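PDB 3P8A: glyoxalase-like domain protein from Staphylococcus aureus, which is of unknown function but belongs to the glyoxalase-like (VOC) family, whose members typically bind small molecules or carry out metal-dependent chemistry. Local coordinates for residues D43-H48 with Y268-L273; E71-E76 with V92-Q97; E118-K123 with Q150-M155; K123-S126 with E130-G133. All coordinates share one frame; numbering follows the deposited sequence.

Interaction 1 of 4, residues D43-H48 with Y268-L273; sequences DVIKLH and YRFEPL
Ile45 sets CG1 anti to its carbonyl carbon (chi1 -67°) and carries the chain on extended to CD1, while Phe270 also turns CG anti to its carbonyl carbon (chi1 -62°), so that the methyl at the end of one side chain meets the outer rim of the ring of the other. Ile45 CD1 lies at the edge of the Phe270 ring, near the ring plane, 3.7 Å from Phe270 CZ. Its second neighbour is Phe270 CE1, 4.0 Å from Ile45 CD1. Methyl against aromatic C-H is plain van der Waals packing that makes no use of the pi face. The same methyl comes more loosely and obliquely to Tyr268, with Ile45 CD1 4.5 Å from Tyr268 CD1.

Tyr268 and Phe270 project from one side of strand 266-272. From the other, Arg269 and Glu271 form a salt bridge, Arg269 NH2 standing 3.6 Å from Glu271 OE2. The hydroxyl of the buried Tyr268 is hydrogen-bonded to His30 ND1, and the Phe270 ring also meets that of Tyr259. On the loop side, Lys46 curls back, and its NZ gives a hydrogen bond to Asp43 O at 2.9 Å, tilted 27° from the carbonyl plane.

Phe40, Ile70 and Ile250 also touch Ile45, making the site a small apolar junction. In this chain it joins the loop that leads into strand 48-53, at the outer end of one mixed sheet, to a strand of the other, consistent with a VOC-type architecture, in which beta-alpha-beta-beta-beta modules build curved sheets.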
loop_
_atom_site.group_PDB
_atom_site.type_symbol
_atom_site.label_atom_id
_atom_site.label_comp_id
_atom_site.label_asym_id
_atom_site.label_seq_id
_atom_site.Cartn_x
_atom_site.Cartn_y
_atom_site.Cartn_z
ATOM N N ASP A 43 7.685 19.974 5.316
ATOM C CA ASP A 43 8.354 18.755 5.798
ATOM C C ASP A 43 7.557 18.068 6.917
ATOM O O ASP A 43 8.161 17.501 7.827
ATOM C CB ASP A 43 9.820 19.053 6.228
ATOM C CG ASP A 43 10.753 19.415 5.084
ATOM O OD1 ASP A 43 11.458 18.512 4.581
ATOM O OD2 ASP A 43 10.785 20.605 4.698
ATOM N N VAL A 44 6.197 18.129 6.854
ATOM C CA VAL A 44 5.287 17.559 7.872
ATOM C C VAL A 44 5.653 16.082 8.111
ATOM O O VAL A 44 5.837 15.674 9.253
ATOM C CB VAL A 44 3.770 17.725 7.547
ATOM C CG1 VAL A 44 3.196 19.062 8.025
ATOM C CG2 VAL A 44 3.464 17.454 6.081
ATOM N N ILE A 45 5.841 15.320 7.020
ATOM C CA ILE A 45 6.291 13.929 7.066
ATOM C C ILE A 45 7.680 13.939 6.465
ATOM O O ILE A 45 7.854 14.348 5.317
ATOM C CB ILE A 45 5.352 12.926 6.334
ATOM C CG1 ILE A 45 4.002 12.812 7.048
ATOM C CG2 ILE A 45 6.030 11.521 6.174
ATOM C CD1 ILE A 45 2.864 12.337 6.165
ATOM N N LYS A 46 8.664 13.480 7.248
ATOM C CA LYS A 46 10.040 13.401 6.786
ATOM C C LYS A 46 10.198 12.210 5.838
ATOM O O LYS A 46 9.547 11.178 6.006
ATOM C CB LYS A 46 11.013 13.311 7.987
ATOM C CG LYS A 46 11.500 14.678 8.487
ATOM C CD LYS A 46 10.486 15.364 9.407
ATOM C CE LYS A 46 10.807 16.809 9.688
ATOM N NZ LYS A 46 9.655 17.505 10.318
ATOM N N LEU A 47 11.056 12.377 4.844
ATOM C CA LEU A 47 11.330 11.379 3.826
ATOM C C LEU A 47 12.775 10.960 3.849
ATOM O O LEU A 47 13.656 11.748 4.192
ATOM C CB LEU A 47 10.969 11.913 2.422
ATOM C CG LEU A 47 9.561 12.464 2.216
ATOM C CD1 LEU A 47 9.401 13.014 0.813
ATOM C CD2 LEU A 47 8.499 11.407 2.467
ATOM N N HIS A 48 13.000 9.694 3.486
ATOM C CA HIS A 48 14.315 9.060 3.392
ATOM C C HIS A 48 14.367 8.364 2.035
ATOM O O HIS A 48 13.412 7.670 1.667
ATOM C CB HIS A 48 14.522 8.055 4.545
ATOM C CG HIS A 48 14.510 8.720 5.890
ATOM N ND1 HIS A 48 15.610 9.436 6.360
ATOM C CD2 HIS A 48 13.516 8.810 6.799
ATOM C CE1 HIS A 48 15.251 9.905 7.544
ATOM N NE2 HIS A 48 13.995 9.569 7.842
ATOM N N TYR A 268 -3.841 13.445 2.160
ATOM C CA TYR A 268 -3.307 13.082 3.473
ATOM C C TYR A 268 -4.114 13.905 4.470
ATOM O O TYR A 268 -4.039 15.127 4.426
ATOM C CB TYR A 268 -1.807 13.393 3.566
ATOM C CG TYR A 268 -0.943 12.539 2.656
ATOM C CD1 TYR A 268 -0.278 11.416 3.146
ATOM C CD2 TYR A 268 -0.795 12.850 1.306
ATOM C CE1 TYR A 268 0.510 10.618 2.312
ATOM C CE2 TYR A 268 -0.012 12.058 0.463
ATOM C CZ TYR A 268 0.652 10.951 0.974
ATOM O OH TYR A 268 1.431 10.173 0.145
ATOM N N ARG A 269 -4.959 13.250 5.293
ATOM C CA ARG A 269 -5.775 13.929 6.312
ATOM C C ARG A 269 -5.114 13.761 7.668
ATOM O O ARG A 269 -4.731 12.644 8.024
ATOM C CB ARG A 269 -7.213 13.374 6.345
ATOM C CG ARG A 269 -8.042 13.704 5.110
ATOM C CD ARG A 269 -9.375 12.960 5.036
ATOM N NE ARG A 269 -10.289 13.314 6.131
ATOM C CZ ARG A 269 -11.510 12.806 6.303
ATOM N NH1 ARG A 269 -11.999 11.919 5.443
ATOM N NH2 ARG A 269 -12.248 13.176 7.343
ATOM N N PHE A 270 -4.960 14.860 8.424
ATOM C CA PHE A 270 -4.332 14.830 9.741
ATOM C C PHE A 270 -5.320 15.238 10.789
ATOM O O PHE A 270 -6.035 16.234 10.625
ATOM C CB PHE A 270 -3.080 15.711 9.794
ATOM C CG PHE A 270 -1.975 15.292 8.846
ATOM C CD1 PHE A 270 -0.917 14.504 9.288
ATOM C CD2 PHE A 270 -2.010 15.657 7.500
ATOM C CE1 PHE A 270 0.101 14.114 8.403
ATOM C CE2 PHE A 270 -0.993 15.267 6.622
ATOM C CZ PHE A 270 0.068 14.525 7.087
ATOM N N GLU A 271 -5.399 14.448 11.864
ATOM C CA GLU A 271 -6.343 14.721 12.939
ATOM C C GLU A 271 -5.668 14.715 14.305
ATOM O O GLU A 271 -4.772 13.894 14.533
ATOM C CB GLU A 271 -7.532 13.732 12.878
ATOM C CG GLU A 271 -8.356 13.905 11.606
ATOM C CD GLU A 271 -9.606 13.071 11.395
ATOM O OE1 GLU A 271 -9.960 12.264 12.286
ATOM O OE2 GLU A 271 -10.235 13.233 10.323
ATOM N N PRO A 272 -6.096 15.607 15.231
ATOM C CA PRO A 272 -5.506 15.610 16.587
ATOM C C PRO A 272 -5.814 14.345 17.398
ATOM O O PRO A 272 -6.782 13.630 17.090
ATOM C CB PRO A 272 -6.155 16.838 17.257
ATOM C CG PRO A 272 -6.790 17.617 16.157
ATOM C CD PRO A 272 -7.164 16.623 15.116
ATOM N N LEU A 273 -5.036 14.135 18.498
ATOM C CA LEU A 273 -5.069 13.020 19.474
ATOM C C LEU A 273 -4.418 11.727 18.978
ATOM O O LEU A 273 -3.386 11.310 19.510
ATOM C CB LEU A 273 -6.460 12.757 20.096
ATOM C CG LEU A 273 -6.920 13.725 21.191
ATOM C CD1 LEU A 273 -8.401 14.007 21.076
ATOM C CD2 LEU A 273 -6.611 13.180 22.582
#

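Interaction 2 of 4, residues E71-E76 with V92-Q97; sequences ELLDVE and VAFATQ
The Phe94 ring has the methyl of the next residue, Ala95 CB, over one face, 4.1 Å above the plane and offset toward the rim, while Leu73 and Glu71 of strand 69-75 approach obliquely at its CD1-CE1 side. The ring of His53 also meets it, in an edge-to-face stack.

Leu73 carries most of the apolar contact. Its CG is anti to the backbone N (chi1 -173°), which extends the isobutyl group from the strand until it crosses the Phe94 side chain at about a right angle. Leu73 CD2 is 3.8 Å from Phe94 CE1 and equally close to Phe94 CD1, whereas Leu73 CD1 reaches only Phe94 CE1, at 4.1 Å. The same CD2 of Leu73 rests 4.2 Å from Ala95 CA, covering the backbone where the loop begins to turn with helical angles. Phe94 holds CG between its backbone N and carbonyl carbon (chi1 76°), a rotation that accompanies the placing of one ring face against Ala95 CB.

Glu71, stretched out along its side chain, brings OE2 to 4.2 Å from Phe94 CE1. That oxygen is hydrogen-bonded to Asn60 ND2 and to O3 of a bound glycerol, so the aromatic ring borders a polar spot. Glycerol probably came from the crystallisation liquor, yet its place beside a sheet glutamate is consistent with the small-molecule pocket that VOC proteins form on a curved beta sheet.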
loop_
_atom_site.group_PDB
_atom_site.type_symbol
_atom_site.label_atom_id
_atom_site.label_comp_id
_atom_site.label_asym_id
_atom_site.label_seq_id
_atom_site.Cartn_x
_atom_site.Cartn_y
_atom_site.Cartn_z
ATOM N N GLU A 71 5.145 4.735 0.938
ATOM C CA GLU A 71 6.090 4.514 -0.128
ATOM C C GLU A 71 5.753 5.458 -1.260
ATOM O O GLU A 71 4.693 5.348 -1.868
ATOM C CB GLU A 71 6.116 3.052 -0.598
ATOM C CG GLU A 71 7.245 2.795 -1.592
ATOM C CD GLU A 71 7.194 1.487 -2.354
ATOM O OE1 GLU A 71 6.114 0.858 -2.384
ATOM O OE2 GLU A 71 8.215 1.129 -2.984
ATOM N N LEU A 72 6.641 6.421 -1.520
ATOM C CA LEU A 72 6.470 7.331 -2.651
ATOM C C LEU A 72 7.234 6.658 -3.762
ATOM O O LEU A 72 8.363 6.260 -3.547
ATOM C CB LEU A 72 7.038 8.718 -2.365
ATOM C CG LEU A 72 6.546 9.456 -1.139
ATOM C CD1 LEU A 72 6.961 10.858 -1.231
ATOM C CD2 LEU A 72 5.002 9.367 -0.964
ATOM N N LEU A 73 6.615 6.459 -4.898
ATOM C CA LEU A 73 7.188 5.678 -5.980
ATOM C C LEU A 73 7.223 6.435 -7.277
ATOM O O LEU A 73 6.276 7.142 -7.598
ATOM C CB LEU A 73 6.367 4.343 -6.107
ATOM C CG LEU A 73 6.868 3.239 -7.090
ATOM C CD1 LEU A 73 8.173 2.568 -6.579
ATOM C CD2 LEU A 73 5.797 2.185 -7.315
ATOM N N ASP A 74 8.330 6.286 -8.047
ATOM C CA ASP A 74 8.454 6.887 -9.374
ATOM C C ASP A 74 9.185 5.922 -10.328
ATOM O O ASP A 74 9.759 4.943 -9.884
ATOM C CB ASP A 74 9.167 8.241 -9.295
ATOM C CG ASP A 74 9.077 9.173 -10.516
ATOM O OD1 ASP A 74 8.270 8.882 -11.453
ATOM O OD2 ASP A 74 9.722 10.235 -10.489
ATOM N N VAL A 75 9.153 6.210 -11.622
ATOM C CA VAL A 75 9.792 5.397 -12.640
ATOM C C VAL A 75 10.996 6.119 -13.236
ATOM O O VAL A 75 10.880 7.262 -13.689
ATOM C CB VAL A 75 8.781 4.856 -13.695
ATOM C CG1 VAL A 75 7.744 5.900 -14.094
ATOM C CG2 VAL A 75 9.475 4.257 -14.920
ATOM N N GLU A 76 12.155 5.459 -13.178
ATOM C CA GLU A 76 13.418 5.932 -13.736
ATOM C C GLU A 76 13.588 5.390 -15.166
ATOM O O GLU A 76 13.974 6.141 -16.067
ATOM C CB GLU A 76 14.597 5.542 -12.822
ATOM C CG GLU A 76 15.987 5.547 -13.460
ATOM C CD GLU A 76 16.459 6.827 -14.132
ATOM O OE1 GLU A 76 16.037 7.927 -13.706
ATOM O OE2 GLU A 76 17.256 6.724 -15.093
ATOM N N VAL A 92 -0.184 -7.848 -12.544
ATOM C CA VAL A 92 -0.493 -7.725 -11.112
ATOM C C VAL A 92 0.486 -6.867 -10.286
ATOM O O VAL A 92 0.119 -6.429 -9.195
ATOM C CB VAL A 92 -0.697 -9.108 -10.422
ATOM C CG1 VAL A 92 -1.846 -9.888 -11.045
ATOM C CG2 VAL A 92 0.584 -9.937 -10.409
ATOM N N ALA A 93 1.737 -6.730 -10.736
ATOM C CA ALA A 93 2.801 -6.073 -9.949
ATOM C C ALA A 93 2.495 -4.636 -9.500
ATOM O O ALA A 93 1.827 -3.895 -10.226
ATOM C CB ALA A 93 4.124 -6.135 -10.695
ATOM N N PHE A 94 2.979 -4.250 -8.299
ATOM C CA PHE A 94 2.750 -2.900 -7.791
ATOM C C PHE A 94 3.323 -1.819 -8.719
ATOM O O PHE A 94 2.636 -0.836 -8.975
ATOM C CB PHE A 94 3.269 -2.735 -6.348
ATOM C CG PHE A 94 4.768 -2.609 -6.260
ATOM C CD1 PHE A 94 5.369 -1.366 -6.147
ATOM C CD2 PHE A 94 5.583 -3.732 -6.374
ATOM C CE1 PHE A 94 6.765 -1.249 -6.128
ATOM C CE2 PHE A 94 6.973 -3.612 -6.391
ATOM C CZ PHE A 94 7.560 -2.372 -6.252
ATOM N N ALA A 95 4.562 -1.998 -9.246
ATOM C CA ALA A 95 5.216 -0.981 -10.088
ATOM C C ALA A 95 4.525 -0.708 -11.430
ATOM O O ALA A 95 4.390 0.437 -11.829
ATOM C CB ALA A 95 6.678 -1.344 -10.305
ATOM N N THR A 96 4.086 -1.762 -12.113
ATOM C CA THR A 96 3.450 -1.714 -13.417
ATOM C C THR A 96 2.068 -1.069 -13.387
ATOM O O THR A 96 1.552 -0.694 -14.447
ATOM C CB THR A 96 3.514 -3.098 -14.120
ATOM O OG1 THR A 96 2.914 -4.078 -13.285
ATOM C CG2 THR A 96 4.951 -3.556 -14.430
ATOM N N GLN A 97 1.478 -0.878 -12.171
ATOM C CA GLN A 97 0.196 -0.180 -11.983
ATOM C C GLN A 97 0.324 1.238 -12.495
ATOM O O GLN A 97 -0.664 1.778 -12.997
ATOM C CB GLN A 97 -0.221 -0.113 -10.499
ATOM C CG GLN A 97 -0.704 -1.428 -9.940
ATOM C CD GLN A 97 -1.290 -1.232 -8.567
ATOM O OE1 GLN A 97 -2.231 -0.450 -8.365
ATOM N NE2 GLN A 97 -0.774 -1.959 -7.601
#

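Interaction 3 of 4, residues E118-K123 with Q150-M155; sequences EAVKNK and QLLYIM
Val120 is the first residue of 118-123 to touch Leu152: its CG1, anti to the backbone N (chi1 167°), lies 3.8 Å from Leu152 CD2, the two side chains meeting at a slant. Val120 also packs on Thr114 and Phe167, which places it between the helix and the sheet. At Lys121 the Leu152 methyl reaches the helix backbone itself, with Leu152 CD2 only 3.7 Å from Lys121 N. The aliphatic root of Lys121 adds to this, crossing Leu152 at about a right angle, its CB 3.9 Å from Leu152 CD2 and its CG 4.1 Å from Leu152 CD1.

A helix laid across a sheet and seated on a strand leucine is what the chain order here produces: strand 106-113, helix 117-125, then strands 130-139, 147-155 and 166-170, the beta-alpha-beta-beta-beta sequence of the VOC fold.

Beyond CG, the extended chain of Lys121 carries NZ out of the apolar patch to a hydrogen bond with Gly133 O. Asn122 and Lys123 continue the helix, with Asn122 N bonded to Glu118 O at 2.9 Å and Lys123 N to Ala119 O at 3.0 Å.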
loop_
_atom_site.group_PDB
_atom_site.type_symbol
_atom_site.label_atom_id
_atom_site.label_comp_id
_atom_site.label_asym_id
_atom_site.label_seq_id
_atom_site.Cartn_x
_atom_site.Cartn_y
_atom_site.Cartn_z
ATOM N N GLU A 118 3.947 -18.127 2.558
ATOM C CA GLU A 118 3.616 -19.444 2.011
ATOM C C GLU A 118 2.287 -19.958 2.546
ATOM O O GLU A 118 1.543 -20.558 1.783
ATOM C CB GLU A 118 4.750 -20.460 2.247
ATOM C CG GLU A 118 5.778 -20.473 1.125
ATOM C CD GLU A 118 5.246 -20.932 -0.221
ATOM O OE1 GLU A 118 4.743 -22.077 -0.310
ATOM O OE2 GLU A 118 5.329 -20.141 -1.187
ATOM N N ALA A 119 1.997 -19.711 3.844
ATOM C CA ALA A 119 0.735 -20.030 4.518
ATOM C C ALA A 119 -0.385 -19.178 3.921
ATOM O O ALA A 119 -1.507 -19.665 3.777
ATOM C CB ALA A 119 0.845 -19.753 6.004
ATOM N N VAL A 120 -0.082 -17.909 3.569
ATOM C CA VAL A 120 -1.041 -17.032 2.908
ATOM C C VAL A 120 -1.330 -17.596 1.534
ATOM O O VAL A 120 -2.502 -17.737 1.194
ATOM C CB VAL A 120 -0.619 -15.529 2.879
ATOM C CG1 VAL A 120 -1.484 -14.725 1.917
ATOM C CG2 VAL A 120 -0.713 -14.931 4.266
ATOM N N LYS A 121 -0.284 -17.964 0.766
ATOM C CA LYS A 121 -0.443 -18.536 -0.565
ATOM C C LYS A 121 -1.298 -19.824 -0.517
ATOM O O LYS A 121 -2.222 -19.969 -1.316
ATOM C CB LYS A 121 0.919 -18.780 -1.228
ATOM C CG LYS A 121 0.804 -19.391 -2.617
ATOM C CD LYS A 121 2.133 -19.724 -3.213
ATOM C CE LYS A 121 1.944 -20.318 -4.584
ATOM N NZ LYS A 121 3.201 -20.289 -5.370
ATOM N N ASN A 122 -1.012 -20.708 0.437
ATOM C CA ASN A 122 -1.748 -21.964 0.602
ATOM C C ASN A 122 -3.212 -21.715 0.970
ATOM O O ASN A 122 -4.075 -22.375 0.411
ATOM C CB ASN A 122 -1.064 -22.899 1.626
ATOM C CG ASN A 122 0.321 -23.354 1.231
ATOM O OD1 ASN A 122 0.660 -23.460 0.041
ATOM N ND2 ASN A 122 1.166 -23.584 2.230
ATOM N N LYS A 123 -3.488 -20.726 1.856
ATOM C CA LYS A 123 -4.841 -20.386 2.267
ATOM C C LYS A 123 -5.651 -19.842 1.088
ATOM O O LYS A 123 -6.821 -20.209 0.925
ATOM C CB LYS A 123 -4.830 -19.400 3.455
ATOM C CG LYS A 123 -6.206 -19.039 4.036
ATOM C CD LYS A 123 -6.705 -17.701 3.491
ATOM C CE LYS A 123 -7.993 -17.225 4.118
ATOM N NZ LYS A 123 -8.596 -16.145 3.302
ATOM N N GLN A 150 9.689 -10.708 -0.177
ATOM C CA GLN A 150 8.870 -11.457 -1.125
ATOM C C GLN A 150 7.503 -10.810 -1.200
ATOM O O GLN A 150 6.971 -10.371 -0.183
ATOM C CB GLN A 150 8.671 -12.915 -0.699
ATOM C CG GLN A 150 9.945 -13.729 -0.556
ATOM C CD GLN A 150 9.593 -15.018 0.133
ATOM O OE1 GLN A 150 9.826 -15.205 1.334
ATOM N NE2 GLN A 150 8.883 -15.879 -0.572
ATOM N N LEU A 151 6.925 -10.788 -2.396
ATOM C CA LEU A 151 5.578 -10.275 -2.626
ATOM C C LEU A 151 4.682 -11.397 -3.158
ATOM O O LEU A 151 5.155 -12.297 -3.845
ATOM C CB LEU A 151 5.581 -9.106 -3.621
ATOM C CG LEU A 151 6.402 -7.870 -3.231
ATOM C CD1 LEU A 151 6.292 -6.826 -4.285
ATOM C CD2 LEU A 151 5.946 -7.282 -1.908
ATOM N N LEU A 152 3.394 -11.343 -2.839
ATOM C CA LEU A 152 2.403 -12.298 -3.333
ATOM C C LEU A 152 1.214 -11.456 -3.761
ATOM O O LEU A 152 0.809 -10.535 -3.043
ATOM C CB LEU A 152 2.011 -13.306 -2.250
ATOM C CG LEU A 152 0.963 -14.377 -2.624
ATOM C CD1 LEU A 152 1.559 -15.464 -3.515
ATOM C CD2 LEU A 152 0.365 -14.966 -1.376
ATOM N N TYR A 153 0.718 -11.715 -4.964
ATOM C CA TYR A 153 -0.388 -10.966 -5.522
ATOM C C TYR A 153 -1.609 -11.811 -5.720
ATOM O O TYR A 153 -1.494 -12.997 -6.043
ATOM C CB TYR A 153 0.002 -10.393 -6.867
ATOM C CG TYR A 153 1.143 -9.401 -6.792
ATOM C CD1 TYR A 153 0.909 -8.065 -6.485
ATOM C CD2 TYR A 153 2.439 -9.775 -7.129
ATOM C CE1 TYR A 153 1.946 -7.140 -6.439
ATOM C CE2 TYR A 153 3.482 -8.846 -7.128
ATOM C CZ TYR A 153 3.229 -7.533 -6.761
ATOM O OH TYR A 153 4.221 -6.600 -6.785
ATOM N N ILE A 154 -2.777 -11.182 -5.610
ATOM C CA ILE A 154 -4.045 -11.830 -5.918
ATOM C C ILE A 154 -4.355 -11.544 -7.381
ATOM O O ILE A 154 -4.276 -10.401 -7.818
ATOM C CB ILE A 154 -5.164 -11.335 -4.975
ATOM C CG1 ILE A 154 -4.912 -11.843 -3.540
ATOM C CG2 ILE A 154 -6.561 -11.762 -5.501
ATOM C CD1 ILE A 154 -5.724 -11.138 -2.494
HETATM N N MSE A 155 -4.700 -12.585 -8.149
HETATM C CA MSE A 155 -5.100 -12.405 -9.537
HETATM C C MSE A 155 -6.595 -12.760 -9.711
HETATM O O MSE A 155 -6.959 -13.915 -9.969
HETATM C CB MSE A 155 -4.197 -13.191 -10.482
HETATM C CG MSE A 155 -4.128 -12.574 -11.843
HETATM SE SE MSE A 155 -4.145 -13.953 -13.160
HETATM C CE MSE A 155 -6.098 -14.074 -13.351
#

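Interaction 4 of 4, residues K123-S126 with E130-G133; sequences KLQS and EVVG
This is a short-range helix-to-strand packing contact: residues 123-125 of helix 117-125 pack on residues 130-133 of strand 130-139, one of the two outermost strands of its sheet within the chain, with only three residues between the two segments. Val131 is the strand residue that meets the helix, and its two methyls divide the work.

Val131 CG1 faces Leu124, 3.8 Å from Leu124 CB and the same distance from Leu124 CD1, so one methyl touches both the root and a branch end of the leucine as the side chains slant past each other. Val131 CG2 faces Gln125 instead. Gln125, extended beyond CG, lies across the valine at about a right angle, with Gln125 CG 3.9 Å and Gln125 OE1 3.6 Å from Val131 CG2. With chi1 at -57°, the valine puts CG1 anti to its carbonyl carbon and CG2 between N and C, which turns CG1 to Leu124 and CG2 to Gln125.

On the helix side, Ser126 OG donates a hydrogen bond of 2.7 Å to Lys123 O, closing the chain on itself. Leu124 also touches Val129 and Ile154, and Val131 touches Leu152, so both lie in the layer between helix and sheet.

No hydrogen bond crosses between the two segments: the contact is van der Waals packing, buried at Leu124 and Val131, with the exposed amide of Gln125 set against Val131 CG2. Nearby, Lys121 NZ bonds to Gly133 O and adds a polar link between the same helix and strand.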
loop_
_atom_site.group_PDB
_atom_site.type_symbol
_atom_site.label_atom_id
_atom_site.label_comp_id
_atom_site.label_asym_id
_atom_site.label_seq_id
_atom_site.Cartn_x
_atom_site.Cartn_y
_atom_site.Cartn_z
ATOM N N LYS A 123 -3.488 -20.726 1.856
ATOM C CA LYS A 123 -4.841 -20.386 2.267
ATOM C C LYS A 123 -5.651 -19.842 1.088
ATOM O O LYS A 123 -6.821 -20.209 0.925
ATOM C CB LYS A 123 -4.830 -19.400 3.455
ATOM C CG LYS A 123 -6.206 -19.039 4.036
ATOM C CD LYS A 123 -6.705 -17.701 3.491
ATOM C CE LYS A 123 -7.993 -17.225 4.118
ATOM N NZ LYS A 123 -8.596 -16.145 3.302
ATOM N N LEU A 124 -5.042 -18.960 0.273
ATOM C CA LEU A 124 -5.757 -18.388 -0.870
ATOM C C LEU A 124 -5.983 -19.453 -1.930
ATOM O O LEU A 124 -7.082 -19.547 -2.477
ATOM C CB LEU A 124 -5.029 -17.160 -1.443
ATOM C CG LEU A 124 -4.949 -15.911 -0.563
ATOM C CD1 LEU A 124 -4.014 -14.897 -1.188
ATOM C CD2 LEU A 124 -6.327 -15.269 -0.366
ATOM N N GLN A 125 -4.961 -20.284 -2.178
ATOM C CA GLN A 125 -5.037 -21.390 -3.136
ATOM C C GLN A 125 -6.054 -22.462 -2.719
ATOM O O GLN A 125 -6.712 -23.027 -3.600
ATOM C CB GLN A 125 -3.657 -21.995 -3.415
ATOM C CG GLN A 125 -2.787 -21.055 -4.264
ATOM C CD GLN A 125 -1.585 -21.719 -4.871
ATOM O OE1 GLN A 125 -1.117 -21.333 -5.947
ATOM N NE2 GLN A 125 -1.068 -22.743 -4.218
ATOM N N SER A 126 -6.275 -22.645 -1.396
ATOM C CA SER A 126 -7.275 -23.605 -0.883
ATOM C C SER A 126 -8.705 -23.072 -1.084
ATOM O O SER A 126 -9.667 -23.815 -0.912
ATOM C CB SER A 126 -7.023 -23.914 0.586
ATOM O OG SER A 126 -7.423 -22.827 1.406
ATOM N N GLU A 130 -6.628 -17.319 -7.597
ATOM C CA GLU A 130 -5.423 -17.414 -8.419
ATOM C C GLU A 130 -4.443 -16.391 -7.846
ATOM O O GLU A 130 -4.819 -15.247 -7.605
ATOM C CB GLU A 130 -5.736 -17.153 -9.911
ATOM C CG GLU A 130 -4.531 -17.063 -10.850
ATOM C CD GLU A 130 -3.688 -18.306 -11.123
ATOM O OE1 GLU A 130 -4.220 -19.439 -11.034
ATOM O OE2 GLU A 130 -2.496 -18.135 -11.478
ATOM N N VAL A 131 -3.239 -16.841 -7.520
ATOM C CA VAL A 131 -2.205 -15.983 -6.952
ATOM C C VAL A 131 -1.004 -15.934 -7.908
ATOM O O VAL A 131 -0.831 -16.855 -8.690
ATOM C CB VAL A 131 -1.779 -16.402 -5.509
ATOM C CG1 VAL A 131 -2.959 -16.428 -4.552
ATOM C CG2 VAL A 131 -1.045 -17.746 -5.498
ATOM N N VAL A 132 -0.204 -14.854 -7.850
ATOM C CA VAL A 132 1.057 -14.685 -8.585
ATOM C C VAL A 132 2.135 -14.522 -7.526
ATOM O O VAL A 132 2.025 -13.660 -6.649
ATOM C CB VAL A 132 1.087 -13.554 -9.642
ATOM C CG1 VAL A 132 2.492 -13.338 -10.195
ATOM C CG2 VAL A 132 0.125 -13.844 -10.789
ATOM N N GLY A 133 3.109 -15.417 -7.550
ATOM C CA GLY A 133 4.195 -15.393 -6.588
ATOM C C GLY A 133 4.266 -16.581 -5.653
ATOM O O GLY A 133 3.560 -17.564 -5.860
#

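Overall arrangement
Interactions 3 and 4 form one unit, their centres 5 Å apart: both use helix 117-125, and their neighbouring strands are joined by a probable backbone hydrogen bond from Met155 N to Glu130 O, 2.7 Å. Interaction 2, 19 Å from interaction 3 between centres, reaches the same sheet, with Phe94 N 3.1 Å from Tyr153 OH in a probable hydrogen bond; Val92 CG2 also packs on Val132 CB at 3.7 Å. Interaction 2 is where the glycerol sits, beside Glu71. Interaction 1 lies across the chain's centre from interactions 3 and 4, its centre 31 Å from that of interaction 3, yet it touches interaction 2 where Leu72 CD2 lies 3.8 Å from Tyr268 OH.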